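Local coordinates for protein cytosine deaminase (Klebsiella pneumoniae, PDB 4R85) that probably catalyses the hydrolytic deamination of cytosine and 5-methylcytosine, the latter bound beside an iron(II) ion in an amidohydrolase barrel, at residues I265-L277 with I301-Y315. Residues are numbered along the deposited sequence; the frame is centred on the assembly and turned at random.
Sequences INFISCPTESIHL and INVCFAQDSIQDPWY. With FE2 (Fe (II) ion), chain H; 17E (5-methylcytosine), chain G.
Glu273 and Ser309 meet carboxylate to hydroxyl, with Glu273 OE2 2.7 Å from Ser309 OG and Asp312 OD1 on the same hydroxyl. Glu273 extends from its helix with CG anti to the backbone N (chi1 -168°), then bends at chi2, and this carries its carboxylate across that of Asp308, the two planes 73° apart. Glu273 OE2 and Asp308 OD1, both acceptors, lie 3.1 Å apart without a hydrogen bond between them. Asp308 divides its oxygens: OD2 binds the iron, whose remaining protein ligands are His56, His58, His209 and His241, while OD1 accepts a 2.7 Å hydrogen bond from N4 of 5-methylcytosine. C6 of the ligand sits 3.2 Å above the indole plane of Trp314, over its centre, and Trp314 NE1 is held by the Leu76 carbonyl. At the far end of the contact Asn302 ND2 donates to Asn266 OD1 at 2.9 Å, the two amides turned nearly perpendicular, and also bonds the Asn351 carbonyl.

The iron and ligand sit at the C-terminal ends of two adjacent parallel strands, 266-269 and 303-305, of the amidohydrolase TIM barrel, where such enzymes carry their metal site. Four backbone hydrogen bonds run between 266-269 and 302-306, from Phe267 N to Asn302 O through Ala306 N to Ser269 O, the straightest being Ser269 N to Cys304 O at 173°. Beyond the strands, a water bridges Thr272 OG1, Glu273 OE1 and the Gln307 carbonyl, and sits over the centre of the Tyr315 ring. The edge of that ring points at the face of His276 in an offset edge-to-face pair, and Tyr315 OH is hydrogen-bonded to His331 of the second subunit. Inside the barrel Ile268 packs on Cys304 and Ala306; on the outer side Pro271 CD presses against Phe305 CD1 at 3.6 Å, and Phe267 meets Ile301.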
ATOM      1  N   ILE A 265     -25.855  10.821   5.971  1.00 12.04           N
ATOM      2  CA  ILE A 265     -24.785  10.294   6.829  1.00 16.28           C
ATOM      3  C   ILE A 265     -23.437  10.177   6.115  1.00 16.15           C
ATOM      4  O   ILE A 265     -23.373  10.187   4.881  1.00 15.41           O
ATOM      5  CB  ILE A 265     -25.141   8.930   7.475  1.00 10.80           C
ATOM      6  CG1 ILE A 265     -25.106   7.792   6.449  1.00 11.07           C
ATOM      7  CG2 ILE A 265     -26.478   9.010   8.203  1.00 13.76           C
ATOM      8  CD1 ILE A 265     -25.285   6.402   7.072  1.00 15.28           C
ATOM      9  N   ASN A 266     -22.369  10.072   6.907  1.00 11.46           N
ATOM     10  CA  ASN A 266     -21.013   9.940   6.387  1.00 13.68           C
ATOM     11  C   ASN A 266     -20.560   8.492   6.443  1.00 12.49           C
ATOM     12  O   ASN A 266     -21.130   7.691   7.177  1.00 10.53           O
ATOM     13  CB  ASN A 266     -20.029  10.791   7.208  1.00 10.26           C
ATOM     14  CG  ASN A 266     -20.418  12.258   7.261  1.00 16.88           C
ATOM     15  OD1 ASN A 266     -20.135  13.018   6.339  1.00 17.24           O
ATOM     16  ND2 ASN A 266     -21.058  12.661   8.349  1.00 17.77           N
ATOM     17  N   PHE A 267     -19.531   8.171   5.666  1.00 12.67           N
ATOM     18  CA  PHE A 267     -18.964   6.831   5.631  1.00 12.50           C
ATOM     19  C   PHE A 267     -17.460   6.866   5.849  1.00 14.23           C
ATOM     20  O   PHE A 267     -16.765   7.726   5.320  1.00 11.82           O
ATOM     21  CB  PHE A 267     -19.278   6.153   4.292  1.00 10.23           C
ATOM     22  CG  PHE A 267     -20.721   5.783   4.138  1.00 15.34           C
ATOM     23  CD1 PHE A 267     -21.127   4.470   4.300  1.00 13.70           C
ATOM     24  CD2 PHE A 267     -21.678   6.755   3.869  1.00 11.53           C
ATOM     25  CE1 PHE A 267     -22.459   4.127   4.169  1.00 17.71           C
ATOM     26  CE2 PHE A 267     -23.011   6.423   3.761  1.00 15.07           C
ATOM     27  CZ  PHE A 267     -23.401   5.106   3.896  1.00 14.49           C
ATOM     28  N   ILE A 268     -16.953   5.925   6.639  1.00 10.34           N
ATOM     29  CA  ILE A 268     -15.512   5.778   6.769  1.00 10.38           C
ATOM     30  C   ILE A 268     -15.107   4.376   6.319  1.00 14.40           C
ATOM     31  O   ILE A 268     -15.733   3.388   6.703  1.00 13.81           O
ATOM     32  CB  ILE A 268     -15.039   6.053   8.210  1.00 14.70           C
ATOM     33  CG1 ILE A 268     -15.270   7.534   8.573  1.00 13.38           C
ATOM     34  CG2 ILE A 268     -13.561   5.686   8.369  1.00 12.60           C
ATOM     35  CD1 ILE A 268     -14.986   7.847  10.036  1.00 16.50           C
ATOM     36  N   SER A 269     -14.084   4.302   5.477  1.00 10.47           N
ATOM     37  CA  SER A 269     -13.550   3.018   5.027  1.00 10.83           C
ATOM     38  C   SER A 269     -12.122   2.877   5.530  1.00 12.99           C
ATOM     39  O   SER A 269     -11.363   3.846   5.510  1.00 11.36           O
ATOM     40  CB  SER A 269     -13.549   2.957   3.502  1.00 14.66           C
ATOM     41  OG  SER A 269     -12.823   1.824   3.048  1.00 17.25           O
ATOM     42  N   CYS A 270     -11.758   1.669   5.965  1.00 13.25           N
ATOM     43  CA  CYS A 270     -10.410   1.385   6.446  1.00 13.66           C
ATOM     44  C   CYS A 270      -9.796   0.290   5.577  1.00 12.11           C
ATOM     45  O   CYS A 270      -9.772  -0.885   5.965  1.00 12.90           O
ATOM     46  CB  CYS A 270     -10.436   0.927   7.907  1.00 13.10           C
ATOM     47  SG  CYS A 270     -11.202   2.121   9.037  1.00 17.62           S
ATOM     48  N   PRO A 271      -9.309   0.673   4.388  1.00 16.68           N
ATOM     49  CA  PRO A 271      -8.932  -0.314   3.370  1.00 18.19           C
ATOM     50  C   PRO A 271      -7.790  -1.252   3.755  1.00 14.26           C
ATOM     51  O   PRO A 271      -7.872  -2.421   3.391  1.00 12.12           O
ATOM     52  CB  PRO A 271      -8.547   0.557   2.156  1.00 16.95           C
ATOM     53  CG  PRO A 271      -8.207   1.899   2.734  1.00 15.12           C
ATOM     54  CD  PRO A 271      -9.136   2.058   3.908  1.00 16.49           C
ATOM     55  N   THR A 272      -6.752  -0.780   4.441  1.00 15.87           N
ATOM     56  CA  THR A 272      -5.687  -1.701   4.828  1.00 18.82           C
ATOM     57  C   THR A 272      -6.211  -2.702   5.853  1.00 17.17           C
ATOM     58  O   THR A 272      -5.843  -3.868   5.833  1.00 13.28           O
ATOM     59  CB  THR A 272      -4.426  -0.997   5.391  1.00 13.90           C
ATOM     60  OG1 THR A 272      -4.771  -0.205   6.540  1.00 16.77           O
ATOM     61  CG2 THR A 272      -3.792  -0.116   4.330  1.00 23.99           C
ATOM     62  N   GLU A 273      -7.089  -2.247   6.736  1.00 14.13           N
ATOM     63  CA  GLU A 273      -7.604  -3.140   7.768  1.00 14.39           C
ATOM     64  C   GLU A 273      -8.533  -4.171   7.146  1.00 15.17           C
ATOM     65  O   GLU A 273      -8.442  -5.371   7.430  1.00 14.97           O
ATOM     66  CB  GLU A 273      -8.349  -2.362   8.849  1.00 13.78           C
ATOM     67  CG  GLU A 273      -8.647  -3.192  10.069  1.00 16.04           C
ATOM     68  CD  GLU A 273      -7.623  -2.974  11.175  1.00 23.04           C
ATOM     69  OE1 GLU A 273      -6.616  -2.270  10.937  1.00 22.49           O
ATOM     70  OE2 GLU A 273      -7.842  -3.486  12.289  1.00 19.02           O
ATOM     71  N   SER A 274      -9.414  -3.702   6.278  1.00 11.17           N
ATOM     72  CA  SER A 274     -10.425  -4.578   5.700  1.00 13.49           C
ATOM     73  C   SER A 274      -9.855  -5.595   4.730  1.00 12.68           C
ATOM     74  O   SER A 274     -10.302  -6.737   4.701  1.00 15.35           O
ATOM     75  CB  SER A 274     -11.552  -3.757   5.077  1.00 20.79           C
ATOM     76  OG  SER A 274     -12.257  -3.109   6.125  1.00 27.04           O
ATOM     77  N   ILE A 275      -8.849  -5.205   3.953  1.00 12.05           N
ATOM     78  CA  ILE A 275      -8.226  -6.166   3.056  1.00 11.04           C
ATOM     79  C   ILE A 275      -7.561  -7.292   3.877  1.00  9.83           C
ATOM     80  O   ILE A 275      -7.472  -8.434   3.432  1.00 11.66           O
ATOM     81  CB  ILE A 275      -7.216  -5.494   2.101  1.00 16.85           C
ATOM     82  CG1 ILE A 275      -6.894  -6.419   0.925  1.00 22.12           C
ATOM     83  CG2 ILE A 275      -5.962  -5.048   2.838  1.00 15.89           C
ATOM     84  CD1 ILE A 275      -8.031  -6.481  -0.106  1.00 26.78           C
ATOM     85  N   HIS A 276      -7.120  -6.958   5.082  1.00 11.07           N
ATOM     86  CA  HIS A 276      -6.510  -7.935   5.990  1.00 13.88           C
ATOM     87  C   HIS A 276      -7.558  -8.813   6.699  1.00 12.06           C
ATOM     88  O   HIS A 276      -7.431 -10.030   6.729  1.00 12.33           O
ATOM     89  CB  HIS A 276      -5.629  -7.187   7.008  1.00 15.05           C
ATOM     90  CG  HIS A 276      -5.178  -8.016   8.171  1.00 13.05           C
ATOM     91  ND1 HIS A 276      -4.332  -9.099   8.041  1.00 12.32           N
ATOM     92  CD2 HIS A 276      -5.425  -7.889   9.499  1.00 15.85           C
ATOM     93  CE1 HIS A 276      -4.102  -9.621   9.234  1.00 17.40           C
ATOM     94  NE2 HIS A 276      -4.751  -8.904  10.137  1.00 15.51           N
ATOM     95  N   LEU A 277      -8.598  -8.194   7.252  1.00 12.52           N
ATOM     96  CA  LEU A 277      -9.582  -8.922   8.057  1.00 11.04           C
ATOM     97  C   LEU A 277     -10.704  -9.559   7.238  1.00 17.59           C
ATOM     98  O   LEU A 277     -11.313 -10.529   7.669  1.00 16.92           O
ATOM     99  CB  LEU A 277     -10.222  -8.000   9.100  1.00  9.71           C
ATOM    100  CG  LEU A 277      -9.338  -7.428  10.202  1.00  9.68           C
ATOM    101  CD1 LEU A 277     -10.205  -6.633  11.150  1.00 12.63           C
ATOM    102  CD2 LEU A 277      -8.614  -8.561  10.962  1.00 12.57           C
ATOM    103  N   ILE A 301     -22.098  11.181  -1.838  1.00 12.41           N
ATOM    104  CA  ILE A 301     -22.147  10.815  -0.423  1.00 11.71           C
ATOM    105  C   ILE A 301     -20.732  10.973   0.124  1.00 15.33           C
ATOM    106  O   ILE A 301     -19.769  10.579  -0.526  1.00 15.26           O
ATOM    107  CB  ILE A 301     -22.670   9.379  -0.275  1.00 14.33           C
ATOM    108  CG1 ILE A 301     -24.156   9.327  -0.666  1.00 15.13           C
ATOM    109  CG2 ILE A 301     -22.444   8.820   1.144  1.00 12.76           C
ATOM    110  CD1 ILE A 301     -24.683   7.918  -0.870  1.00 13.55           C
ATOM    111  N   ASN A 302     -20.601  11.592   1.292  1.00 11.93           N
ATOM    112  CA  ASN A 302     -19.280  11.829   1.864  1.00 12.82           C
ATOM    113  C   ASN A 302     -18.643  10.544   2.383  1.00 13.96           C
ATOM    114  O   ASN A 302     -19.205   9.884   3.253  1.00 15.35           O
ATOM    115  CB  ASN A 302     -19.360  12.827   3.007  1.00 17.20           C
ATOM    116  CG  ASN A 302     -17.993  13.312   3.439  1.00 15.91           C
ATOM    117  OD1 ASN A 302     -17.196  13.751   2.614  1.00 14.74           O
ATOM    118  ND2 ASN A 302     -17.707  13.215   4.730  1.00 14.55           N
ATOM    119  N   VAL A 303     -17.464  10.211   1.865  1.00 11.10           N
ATOM    120  CA  VAL A 303     -16.739   9.014   2.313  1.00 13.43           C
ATOM    121  C   VAL A 303     -15.261   9.377   2.507  1.00 12.18           C
ATOM    122  O   VAL A 303     -14.744  10.282   1.849  1.00 14.07           O
ATOM    123  CB  VAL A 303     -16.926   7.830   1.310  1.00 10.75           C
ATOM    124  CG1 VAL A 303     -16.402   8.203  -0.076  1.00 13.96           C
ATOM    125  CG2 VAL A 303     -16.269   6.537   1.813  1.00 10.38           C
ATOM    126  N   CYS A 304     -14.589   8.713   3.439  1.00 10.32           N
ATOM    127  CA  CYS A 304     -13.175   8.988   3.654  1.00 13.20           C
ATOM    128  C   CYS A 304     -12.429   7.742   4.128  1.00 14.78           C
ATOM    129  O   CYS A 304     -13.051   6.714   4.375  1.00 14.05           O
ATOM    130  CB  CYS A 304     -13.009  10.144   4.638  1.00 13.72           C
ATOM    131  SG  CYS A 304     -13.675   9.783   6.271  1.00 18.60           S
ATOM    132  N   PHE A 305     -11.103   7.834   4.232  1.00 11.95           N
ATOM    133  CA  PHE A 305     -10.265   6.687   4.608  1.00  9.79           C
ATOM    134  C   PHE A 305      -9.648   6.857   5.989  1.00 14.55           C
ATOM    135  O   PHE A 305      -9.357   7.977   6.415  1.00 15.51           O
ATOM    136  CB  PHE A 305      -9.130   6.491   3.607  1.00 12.27           C
ATOM    137  CG  PHE A 305      -9.570   6.022   2.254  1.00 13.39           C
ATOM    138  CD1 PHE A 305     -10.357   4.886   2.121  1.00 11.41           C
ATOM    139  CD2 PHE A 305      -9.192   6.716   1.104  1.00 16.95           C
ATOM    140  CE1 PHE A 305     -10.765   4.442   0.868  1.00 12.27           C
ATOM    141  CE2 PHE A 305      -9.591   6.277  -0.158  1.00 15.52           C
ATOM    142  CZ  PHE A 305     -10.384   5.141  -0.273  1.00 12.14           C
ATOM    143  N   ALA A 306      -9.419   5.738   6.676  1.00 12.22           N
ATOM    144  CA  ALA A 306      -8.853   5.784   8.013  1.00 12.25           C
ATOM    145  C   ALA A 306      -7.930   4.596   8.263  1.00 13.70           C
ATOM    146  O   ALA A 306      -8.032   3.569   7.599  1.00 13.68           O
ATOM    147  CB  ALA A 306      -9.966   5.798   9.050  1.00 14.40           C
ATOM    148  N   GLN A 307      -7.037   4.744   9.234  1.00 16.97           N
ATOM    149  CA  GLN A 307      -6.090   3.681   9.573  1.00 15.84           C
ATOM    150  C   GLN A 307      -6.685   2.540  10.400  1.00 15.95           C
ATOM    151  O   GLN A 307      -6.296   1.395  10.213  1.00 14.49           O
ATOM    152  CB  GLN A 307      -4.853   4.262  10.275  1.00 21.32           C
ATOM    153  CG  GLN A 307      -4.049   5.186   9.361  1.00 22.95           C
ATOM    154  CD  GLN A 307      -2.949   5.934  10.074  1.00 30.82           C
ATOM    155  OE1 GLN A 307      -1.904   5.368  10.389  1.00 33.34           O
ATOM    156  NE2 GLN A 307      -3.170   7.215  10.322  1.00 24.60           N
ATOM    157  N   ASP A 308      -7.602   2.865  11.312  1.00 13.09           N
ATOM    158  CA  ASP A 308      -8.255   1.878  12.189  1.00 13.73           C
ATOM    159  C   ASP A 308      -7.330   1.368  13.304  1.00 15.11           C
ATOM    160  O   ASP A 308      -7.582   1.590  14.494  1.00 16.33           O
ATOM    161  CB  ASP A 308      -8.819   0.695  11.370  1.00 19.91           C
ATOM    162  CG  ASP A 308      -9.869  -0.082  12.120  1.00 19.52           C
ATOM    163  OD1 ASP A 308     -10.019  -1.305  11.901  1.00 19.67           O
ATOM    164  OD2 ASP A 308     -10.556   0.538  12.935  1.00 17.26           O
ATOM    165  N   SER A 309      -6.260   0.690  12.916  1.00 14.92           N
ATOM    166  CA  SER A 309      -5.380   0.041  13.879  1.00 19.73           C
ATOM    167  C   SER A 309      -3.919   0.377  13.673  1.00 15.58           C
ATOM    168  O   SER A 309      -3.452   0.479  12.549  1.00 14.75           O
ATOM    169  CB  SER A 309      -5.511  -1.475  13.757  1.00 17.32           C
ATOM    170  OG  SER A 309      -6.762  -1.915  14.232  1.00 16.84           O
ATOM    171  N   ILE A 310      -3.190   0.504  14.774  1.00 13.23           N
ATOM    172  CA  ILE A 310      -1.741   0.493  14.723  1.00 13.21           C
ATOM    173  C   ILE A 310      -1.209  -0.522  15.735  1.00 18.61           C
ATOM    174  O   ILE A 310      -1.325  -0.329  16.950  1.00 14.74           O
ATOM    175  CB  ILE A 310      -1.154   1.898  14.953  1.00 15.53           C
ATOM    176  CG1 ILE A 310      -1.556   2.818  13.784  1.00 17.65           C
ATOM    177  CG2 ILE A 310       0.360   1.827  15.090  1.00 17.47           C
ATOM    178  CD1 ILE A 310      -0.959   4.226  13.832  1.00 19.56           C
ATOM    179  N   GLN A 311      -0.656  -1.614  15.208  1.00 17.62           N
ATOM    180  CA  GLN A 311      -0.047  -2.688  15.987  1.00 14.91           C
ATOM    181  C   GLN A 311      -0.933  -3.193  17.119  1.00 14.06           C
ATOM    182  O   GLN A 311      -0.544  -3.167  18.286  1.00 17.38           O
ATOM    183  CB  GLN A 311       1.314  -2.242  16.523  1.00 16.21           C
ATOM    184  CG  GLN A 311       2.303  -1.869  15.431  1.00 17.15           C
ATOM    185  CD  GLN A 311       3.618  -1.356  15.984  1.00 23.26           C
ATOM    186  OE1 GLN A 311       3.855  -0.147  16.033  1.00 28.25           O
ATOM    187  NE2 GLN A 311       4.486  -2.273  16.393  1.00 27.68           N
ATOM    188  N   ASP A 312      -2.117  -3.678  16.775  1.00 13.14           N
ATOM    189  CA  ASP A 312      -3.076  -4.049  17.803  1.00 15.78           C
ATOM    190  C   ASP A 312      -3.535  -5.516  17.609  1.00 17.05           C
ATOM    191  O   ASP A 312      -2.966  -6.221  16.760  1.00 14.23           O
ATOM    192  CB  ASP A 312      -4.205  -2.984  17.864  1.00 14.44           C
ATOM    193  CG  ASP A 312      -5.188  -3.072  16.701  1.00 20.53           C
ATOM    194  OD1 ASP A 312      -6.058  -2.176  16.607  1.00 21.44           O
ATOM    195  OD2 ASP A 312      -5.118  -4.019  15.890  1.00 20.67           O
ATOM    196  N   PRO A 313      -4.536  -5.995  18.382  1.00 16.05           N
ATOM    197  CA  PRO A 313      -4.863  -7.421  18.204  1.00 17.41           C
ATOM    198  C   PRO A 313      -5.434  -7.780  16.819  1.00 20.07           C
ATOM    199  O   PRO A 313      -5.457  -8.957  16.477  1.00 21.01           O
ATOM    200  CB  PRO A 313      -5.940  -7.669  19.268  1.00 17.39           C
ATOM    201  CG  PRO A 313      -5.727  -6.606  20.291  1.00 16.07           C
ATOM    202  CD  PRO A 313      -5.271  -5.409  19.524  1.00 15.93           C
ATOM    203  N   TRP A 314      -5.865  -6.789  16.042  1.00 15.05           N
ATOM    204  CA  TRP A 314      -6.477  -7.046  14.738  1.00 14.81           C
ATOM    205  C   TRP A 314      -5.497  -6.883  13.577  1.00 21.41           C
ATOM    206  O   TRP A 314      -5.670  -7.492  12.521  1.00 28.76           O
ATOM    207  CB  TRP A 314      -7.690  -6.132  14.513  1.00 15.24           C
ATOM    208  CG  TRP A 314      -8.820  -6.443  15.426  1.00 14.30           C
ATOM    209  CD1 TRP A 314      -9.839  -7.334  15.204  1.00 13.05           C
ATOM    210  CD2 TRP A 314      -9.051  -5.877  16.723  1.00 12.75           C
ATOM    211  NE1 TRP A 314     -10.690  -7.355  16.289  1.00 12.70           N
ATOM    212  CE2 TRP A 314     -10.225  -6.472  17.235  1.00 14.19           C
ATOM    213  CE3 TRP A 314      -8.377  -4.925  17.499  1.00 13.58           C
ATOM    214  CZ2 TRP A 314     -10.741  -6.148  18.502  1.00 12.81           C
ATOM    215  CZ3 TRP A 314      -8.890  -4.600  18.762  1.00 13.80           C
ATOM    216  CH2 TRP A 314     -10.060  -5.215  19.247  1.00 11.99           C
ATOM    217  N   TYR A 315      -4.471  -6.063  13.773  1.00 15.31           N
ATOM    218  CA  TYR A 315      -3.630  -5.634  12.661  1.00 13.98           C
ATOM    219  C   TYR A 315      -2.200  -5.369  13.129  1.00 12.93           C
ATOM    220  O   TYR A 315      -1.971  -4.504  13.966  1.00 16.78           O
ATOM    221  CB  TYR A 315      -4.251  -4.373  12.048  1.00 10.79           C
ATOM    222  CG  TYR A 315      -3.524  -3.812  10.847  1.00 15.75           C
ATOM    223  CD1 TYR A 315      -2.690  -2.704  10.971  1.00 13.83           C
ATOM    224  CD2 TYR A 315      -3.688  -4.374   9.586  1.00 17.84           C
ATOM    225  CE1 TYR A 315      -2.040  -2.164   9.869  1.00 16.12           C
ATOM    226  CE2 TYR A 315      -3.038  -3.839   8.471  1.00 18.23           C
ATOM    227  CZ  TYR A 315      -2.219  -2.737   8.622  1.00 16.65           C
ATOM    228  OH  TYR A 315      -1.568  -2.205   7.525  1.00 16.45           O
TER
HETATM  229 FE   FE2 H 502     -12.671   0.202  13.821  1.00 19.40          FE
HETATM  230  N1  17E G 501     -12.828  -3.912  16.877  1.00 12.92           N
HETATM  231  C2  17E G 501     -13.671  -4.092  15.860  1.00 13.67           C
HETATM  232  O2  17E G 501     -14.931  -4.574  16.106  1.00 13.81           O
HETATM  233  N3  17E G 501     -13.320  -3.810  14.601  1.00 15.01           N
HETATM  234  C4  17E G 501     -12.092  -3.340  14.327  1.00 19.47           C
HETATM  235  N4  17E G 501     -11.727  -3.044  12.979  1.00 20.70           N
HETATM  236  C5  17E G 501     -11.175  -3.133  15.361  1.00 13.49           C
HETATM  237  C6  17E G 501     -11.587  -3.435  16.656  1.00 14.79           C
HETATM  238  CM5 17E G 501      -9.806  -2.606  15.074  1.00 14.00           C
HETATM  239  O   HOH W   1     -22.774  12.402   2.755  1.00 22.70           O
HETATM  240  O   HOH W   2      -7.128   1.152   6.801  1.00 17.21           O
HETATM  241  O   HOH W   3      -4.856  -0.753   9.158  1.00 24.15           O